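Local coordinates for binding component of ABC transporter (Wolinella succinogenes, PDB 3K4U), which probably serves as the solute-binding component of an ABC transporter, here holding a lysine molecule between its two lobes, at residues E[7-12]-E[65-70]. Sequence-based numbering, arbitrary orientation.
Sequences LRVGLE and FDIIIS. With LYS (lysine), chain K.
D66 and R8 grip each other through main chain and side chain at once. The backbone N of D66 gives a hydrogen bond to R8 O (2.9 Å). In return R8 N points almost straight at D66 OD2 (3.1 Å, 170° at the hydrogen), meeting this oxygen on its anti side and 34° out of the carboxylate plane. The D66 carboxylate can turn back this way because CG lies beside its own backbone N (chi1 -57°). Its other oxygen, OD1, sits over one face of the R8 guanidinium. The pair with R8 NH1 is long (3.9 Å from OD1), with no N-H aimed at OD1; R8 NH2 is hydrogen-bonded to E63 O. Further along, G10 N bonds to I67 O (3.2 Å), and I69 N bonds weakly to G10 O. These bonds join strands 6-11 and 67-68 in parallel register. Nearer the ligand, S70 OG accepts the backbone N-H of E12 (3.1 Å). E12 then extends to the bound lysine, and its OE1 accepts a hydrogen bond from NZ.

The F65 ring lies flat over G10, whose CA stands 3.6 Å from the ring centroid in a CH-pi contact. With an alanine at F65 the ring face is gone, and G10 CA would probably lose its CH-pi partner, leaving a gap over the strand there. On the opposite face of the sheet, V9 CG2 touches I67 CG2 (3.8 Å) and V9 CG1 touches I69 CG1. Helix 30-41 packs against I67 and I69 there, through M38.

Strand 6-11 is central in a three-stranded parallel sheet of order 2-1-3, as expected of a periplasmic-binding-protein lobe. The charged R8 and D66 pair sits at one end of the contact, and V9, I67 and I69 pack in between. At the other end, the S70 bond is consistent with a held backbone at E12, which meets the ligand's side-chain ammonium.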
ATOM      1  N   LEU E   7     -23.488 -25.953  22.004  1.00 27.41           N
ATOM      2  CA  LEU E   7     -22.079 -25.860  21.814  1.00 22.77           C
ATOM      3  C   LEU E   7     -21.397 -26.014  23.150  1.00 20.90           C
ATOM      4  O   LEU E   7     -21.517 -25.151  24.001  1.00 19.65           O
ATOM      5  CB  LEU E   7     -21.705 -24.512  21.176  1.00 21.17           C
ATOM      6  CG  LEU E   7     -20.195 -24.288  21.058  1.00  6.25           C
ATOM      7  CD1 LEU E   7     -19.579 -25.335  20.132  1.00 19.57           C
ATOM      8  CD2 LEU E   7     -19.898 -22.868  20.658  1.00 20.34           C
ATOM      9  N   ARG E   8     -20.632 -27.085  23.310  1.00 21.72           N
ATOM     10  CA  ARG E   8     -19.947 -27.392  24.582  1.00 23.01           C
ATOM     11  C   ARG E   8     -18.502 -26.917  24.613  1.00 23.72           C
ATOM     12  O   ARG E   8     -17.672 -27.371  23.819  1.00 24.60           O
ATOM     13  CB  ARG E   8     -20.002 -28.897  24.835  1.00 23.78           C
ATOM     14  CG  ARG E   8     -21.417 -29.455  24.721  1.00 36.09           C
ATOM     15  CD  ARG E   8     -21.517 -30.868  25.238  1.00 25.67           C
ATOM     16  NE  ARG E   8     -21.440 -31.885  24.182  1.00 36.88           N
ATOM     17  CZ  ARG E   8     -20.407 -32.704  23.981  1.00 26.75           C
ATOM     18  NH1 ARG E   8     -20.442 -33.611  23.009  1.00 36.37           N
ATOM     19  NH2 ARG E   8     -19.343 -32.629  24.762  1.00 36.27           N
ATOM     20  N   VAL E   9     -18.195 -26.014  25.541  1.00 23.36           N
ATOM     21  CA  VAL E   9     -16.864 -25.413  25.612  1.00 22.99           C
ATOM     22  C   VAL E   9     -16.135 -25.715  26.915  1.00 23.21           C
ATOM     23  O   VAL E   9     -16.597 -25.320  28.007  1.00 22.74           O
ATOM     24  CB  VAL E   9     -16.930 -23.889  25.509  1.00 22.70           C
ATOM     25  CG1 VAL E   9     -15.492 -23.302  25.364  1.00 17.52           C
ATOM     26  CG2 VAL E   9     -17.820 -23.461  24.352  1.00 17.28           C
ATOM     27  N   GLY E  10     -14.970 -26.356  26.784  1.00 22.81           N
ATOM     28  CA  GLY E  10     -14.068 -26.599  27.906  1.00 21.85           C
ATOM     29  C   GLY E  10     -13.168 -25.415  28.202  1.00 22.04           C
ATOM     30  O   GLY E  10     -12.650 -24.773  27.279  1.00 22.41           O
ATOM     31  N   LEU E  11     -12.993 -25.124  29.496  1.00 22.02           N
ATOM     32  CA  LEU E  11     -12.152 -24.035  29.958  1.00 22.55           C
ATOM     33  C   LEU E  11     -11.828 -24.200  31.410  1.00 23.77           C
ATOM     34  O   LEU E  11     -12.504 -24.936  32.113  1.00 24.49           O
ATOM     35  CB  LEU E  11     -12.770 -22.653  29.713  1.00 22.71           C
ATOM     36  CG  LEU E  11     -14.238 -22.272  29.830  1.00 19.69           C
ATOM     37  CD1 LEU E  11     -14.894 -22.902  31.065  1.00 22.91           C
ATOM     38  CD2 LEU E  11     -14.359 -20.772  29.890  1.00 22.13           C
ATOM     39  N   GLU E  12     -10.755 -23.546  31.848  1.00 24.15           N
ATOM     40  CA  GLU E  12     -10.290 -23.662  33.215  1.00 23.65           C
ATOM     41  C   GLU E  12     -10.379 -22.298  33.858  1.00 23.61           C
ATOM     42  O   GLU E  12      -9.670 -21.360  33.444  1.00 25.29           O
ATOM     43  CB  GLU E  12      -8.855 -24.191  33.274  1.00 23.81           C
ATOM     44  CG  GLU E  12      -8.484 -24.742  34.663  1.00 32.18           C
ATOM     45  CD  GLU E  12      -6.996 -24.804  34.909  1.00 25.03           C
ATOM     46  OE1 GLU E  12      -6.300 -23.833  34.529  1.00 33.04           O
ATOM     47  OE2 GLU E  12      -6.519 -25.808  35.500  1.00 32.18           O
ATOM     48  N   PHE E  65     -16.088 -32.311  25.025  1.00 21.99           N
ATOM     49  CA  PHE E  65     -16.554 -31.027  24.440  1.00 20.52           C
ATOM     50  C   PHE E  65     -16.199 -30.773  22.974  1.00 20.23           C
ATOM     51  O   PHE E  65     -15.577 -31.590  22.337  1.00 20.06           O
ATOM     52  CB  PHE E  65     -16.232 -29.837  25.321  1.00 20.60           C
ATOM     53  CG  PHE E  65     -15.020 -30.005  26.163  1.00 11.94           C
ATOM     54  CD1 PHE E  65     -13.799 -29.522  25.743  1.00 21.63           C
ATOM     55  CD2 PHE E  65     -15.105 -30.590  27.403  1.00 21.31           C
ATOM     56  CE1 PHE E  65     -12.655 -29.651  26.539  1.00 12.98           C
ATOM     57  CE2 PHE E  65     -13.991 -30.735  28.198  1.00 12.83           C
ATOM     58  CZ  PHE E  65     -12.754 -30.258  27.764  1.00 22.20           C
ATOM     59  N   ASP E  66     -16.617 -29.635  22.434  1.00 21.07           N
ATOM     60  CA  ASP E  66     -16.484 -29.367  21.006  1.00 21.32           C
ATOM     61  C   ASP E  66     -15.276 -28.495  20.638  1.00 20.62           C
ATOM     62  O   ASP E  66     -14.678 -28.661  19.565  1.00 20.18           O
ATOM     63  CB  ASP E  66     -17.791 -28.803  20.477  1.00 22.52           C
ATOM     64  CG  ASP E  66     -18.968 -29.742  20.752  1.00 48.06           C
ATOM     65  OD1 ASP E  66     -18.766 -30.969  20.607  1.00 24.36           O
ATOM     66  OD2 ASP E  66     -20.080 -29.281  21.130  1.00 23.68           O
ATOM     67  N   ILE E  67     -14.900 -27.613  21.562  1.00 19.82           N
ATOM     68  CA  ILE E  67     -13.901 -26.569  21.334  1.00 18.38           C
ATOM     69  C   ILE E  67     -13.328 -26.147  22.694  1.00 19.54           C
ATOM     70  O   ILE E  67     -13.990 -26.314  23.715  1.00 20.47           O
ATOM     71  CB  ILE E  67     -14.584 -25.368  20.618  1.00 16.66           C
ATOM     72  CG1 ILE E  67     -13.578 -24.270  20.191  1.00 10.90           C
ATOM     73  CG2 ILE E  67     -15.687 -24.822  21.473  1.00 10.17           C
ATOM     74  CD1 ILE E  67     -14.088 -23.297  19.164  1.00 12.72           C
ATOM     75  N   ILE E  68     -12.089 -25.649  22.714  1.00 19.81           N
ATOM     76  CA  ILE E  68     -11.431 -25.156  23.935  1.00 19.25           C
ATOM     77  C   ILE E  68     -11.243 -23.657  23.791  1.00 20.72           C
ATOM     78  O   ILE E  68     -10.493 -23.203  22.942  1.00 21.94           O
ATOM     79  CB  ILE E  68     -10.013 -25.736  24.062  1.00 18.42           C
ATOM     80  CG1 ILE E  68     -10.024 -27.229  24.410  1.00 10.63           C
ATOM     81  CG2 ILE E  68      -9.175 -24.980  25.107  1.00  9.44           C
ATOM     82  CD1 ILE E  68      -8.604 -27.772  24.606  1.00 17.00           C
ATOM     83  N   ILE E  69     -11.900 -22.861  24.608  1.00 21.03           N
ATOM     84  CA  ILE E  69     -11.671 -21.435  24.544  1.00 20.64           C
ATOM     85  C   ILE E  69     -11.219 -21.035  25.933  1.00 21.37           C
ATOM     86  O   ILE E  69     -12.001 -20.593  26.757  1.00 22.69           O
ATOM     87  CB  ILE E  69     -12.915 -20.678  24.078  1.00 20.66           C
ATOM     88  CG1 ILE E  69     -13.460 -21.291  22.802  1.00 22.74           C
ATOM     89  CG2 ILE E  69     -12.604 -19.225  23.767  1.00 22.28           C
ATOM     90  CD1 ILE E  69     -14.828 -20.743  22.430  1.00 20.55           C
ATOM     91  N   SER E  70      -9.927 -21.212  26.169  1.00 21.06           N
ATOM     92  CA  SER E  70      -9.319 -21.112  27.478  1.00 19.57           C
ATOM     93  C   SER E  70      -8.032 -20.327  27.411  1.00 18.93           C
ATOM     94  O   SER E  70      -7.153 -20.520  28.222  1.00 18.39           O
ATOM     95  CB  SER E  70      -9.029 -22.509  28.010  1.00 18.90           C
ATOM     96  OG  SER E  70      -9.200 -22.530  29.418  1.00 33.67           O
TER
HETATM   97  N   LYS K 501      -1.406 -19.347  27.651  1.00 30.74           N
HETATM   98  CA  LYS K 501      -1.355 -20.224  28.804  1.00 30.80           C
HETATM   99  C   LYS K 501      -1.092 -21.625  28.300  1.00 30.93           C
HETATM  100  O   LYS K 501      -1.523 -21.960  27.200  1.00 30.69           O
HETATM  101  CB  LYS K 501      -2.695 -20.195  29.553  1.00 30.98           C
HETATM  102  CG  LYS K 501      -2.627 -20.629  30.999  1.00 24.16           C
HETATM  103  CD  LYS K 501      -3.878 -21.333  31.390  1.00 30.39           C
HETATM  104  CE  LYS K 501      -4.025 -21.478  32.908  1.00 25.37           C
HETATM  105  NZ  LYS K 501      -5.399 -21.876  33.312  1.00 30.30           N
HETATM  106  OXT LYS K 501      -0.463 -22.442  28.969  1.00 31.04           O